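Local coordinates for aggregation suppressing protein (Salmonella enterica subsp. enterica serovar Typhimurium, PDB 4ZJ9) that probably acts as a small heat-shock chaperone of the Hsp20 family, suppressing the aggregation of other proteins under stress, at residues 73-77 against 78-82. Sequence-based numbering, arbitrary orientation.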
loop_
_atom_site.group_PDB
_atom_site.type_symbol
_atom_site.label_atom_id
_atom_site.label_comp_id
_atom_site.label_asym_id
_atom_site.label_seq_id
_atom_site.Cartn_x
_atom_site.Cartn_y
_atom_site.Cartn_z
ATOM N N ILE A 73 -1.826 15.112 9.171
ATOM C CA ILE A 73 -1.472 16.115 8.223
ATOM C C ILE A 73 -1.721 17.405 8.938
ATOM O O ILE A 73 -2.699 17.519 9.694
ATOM C CB ILE A 73 -2.245 16.048 6.884
ATOM C CG1 ILE A 73 -3.740 16.194 7.095
ATOM C CG2 ILE A 73 -2.065 14.698 6.218
ATOM C CD1 ILE A 73 -4.496 16.384 5.800
ATOM N N GLU A 74 -0.791 18.342 8.774
ATOM C CA GLU A 74 -0.951 19.649 9.394
ATOM C C GLU A 74 -0.181 20.628 8.532
ATOM O O GLU A 74 0.825 20.269 7.890
ATOM C CB GLU A 74 -0.452 19.660 10.838
ATOM C CG GLU A 74 1.052 19.873 10.951
ATOM C CD GLU A 74 1.619 19.541 12.329
ATOM O OE1 GLU A 74 1.016 19.959 13.354
ATOM O OE2 GLU A 74 2.681 18.864 12.369
ATOM N N THR A 75 -0.708 21.844 8.475
ATOM C CA THR A 75 -0.081 22.959 7.759
ATOM C C THR A 75 0.515 23.851 8.874
ATOM O O THR A 75 -0.176 24.257 9.776
ATOM C CB THR A 75 -1.148 23.690 6.912
ATOM O OG1 THR A 75 -2.373 23.725 7.652
ATOM C CG2 THR A 75 -1.481 22.928 5.616
ATOM N N VAL A 76 1.814 24.076 8.837
ATOM C CA VAL A 76 2.512 24.824 9.848
ATOM C C VAL A 76 3.596 25.702 9.206
ATOM O O VAL A 76 4.505 25.202 8.550
ATOM C CB VAL A 76 3.109 23.843 10.856
ATOM C CG1 VAL A 76 4.444 24.326 11.411
ATOM C CG2 VAL A 76 2.106 23.604 11.962
ATOM N N GLY A 77 3.504 27.018 9.411
ATOM C CA GLY A 77 4.521 27.955 8.912
ATOM C C GLY A 77 4.717 27.828 7.411
ATOM O O GLY A 77 5.851 27.911 6.887
ATOM N N GLY A 78 3.604 27.610 6.714
ATOM C CA GLY A 78 3.652 27.482 5.261
ATOM C C GLY A 78 4.089 26.125 4.708
ATOM O O GLY A 78 4.138 25.958 3.498
ATOM N N ASN A 79 4.460 25.182 5.575
ATOM C CA ASN A 79 4.743 23.809 5.120
ATOM C C ASN A 79 3.629 22.808 5.530
ATOM O O ASN A 79 3.036 22.905 6.585
ATOM C CB ASN A 79 6.170 23.358 5.535
ATOM C CG ASN A 79 7.248 24.403 5.153
ATOM O OD1 ASN A 79 7.401 24.781 3.986
ATOM N ND2 ASN A 79 7.981 24.877 6.146
ATOM N N LEU A 80 3.375 21.869 4.621
ATOM C CA LEU A 80 2.465 20.730 4.801
ATOM C C LEU A 80 3.312 19.603 5.299
ATOM O O LEU A 80 4.279 19.212 4.614
ATOM C CB LEU A 80 1.869 20.314 3.459
ATOM C CG LEU A 80 1.076 19.003 3.486
ATOM C CD1 LEU A 80 -0.092 19.101 4.464
ATOM C CD2 LEU A 80 0.583 18.705 2.095
ATOM N N ASN A 81 2.928 19.067 6.461
ATOM C CA ASN A 81 3.660 18.014 7.118
ATOM C C ASN A 81 2.740 16.823 7.216
ATOM O O ASN A 81 1.587 16.951 7.666
ATOM C CB ASN A 81 4.141 18.436 8.497
ATOM C CG ASN A 81 5.183 19.541 8.427
ATOM O OD1 ASN A 81 6.128 19.504 7.579
ATOM N ND2 ASN A 81 5.024 20.538 9.296
ATOM N N ILE A 82 3.220 15.707 6.718
ATOM C CA ILE A 82 2.503 14.451 6.784
ATOM C C ILE A 82 3.325 13.521 7.659
ATOM O O ILE A 82 4.440 13.163 7.307
ATOM C CB ILE A 82 2.382 13.784 5.400
ATOM C CG1 ILE A 82 1.932 14.738 4.287
ATOM C CG2 ILE A 82 1.525 12.485 5.505
ATOM C CD1 ILE A 82 0.551 15.280 4.420
#
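With CG1 of Ile82 turned away from its own carbonyl carbon (chi1 -47°) and chi2 swung to -66°, CD1 reaches across to Ile73, whose CG2 lies beside its backbone N; the two isoleucines stand side by side, and Ile73 CG2 meets Ile82 CD1 at 3.2 Å, closer than two methyl groups normally approach. Leu80 and Thr75 share this face, Leu80 CD1 coming within 4.2 Å of Thr75 CG2. Val119 of strand 118-125 packs against Ile73, Thr75 and Leu80, while Leu129 and Ile133 of strand 128-134 meet Ile82 and Leu80.

On the other face the planes of the Glu74 carboxylate and Asn81 amide are almost perpendicular, and the contact is with the methylene, Glu74 OE2 lying 4.2 Å from Asn81 CB. The Asn81 amide instead sends ND2 alongside Val76 CB, while its OD1 is bonded to Ser110 OG, just as Asn79 OD1 is to Ser112 OG; both asparagines thus tie the hairpin to strand 107-112.

Two reciprocal backbone pairs hold the strands together. Glu74 and Asn81 exchange bonds, Asn81 N to Glu74 O being nearly straight at 2.8 Å, and Val76 and Asn79 do likewise. Between them Gly77 and Gly78 both adopt positive phi, as the two central residues of a type I' turn do. This is a β-hairpin with a two-residue loop, Gly77-Gly78, in a type I' turn, with strand 71-76 outermost within this chain in one sheet of the α-crystallin β-sandwich.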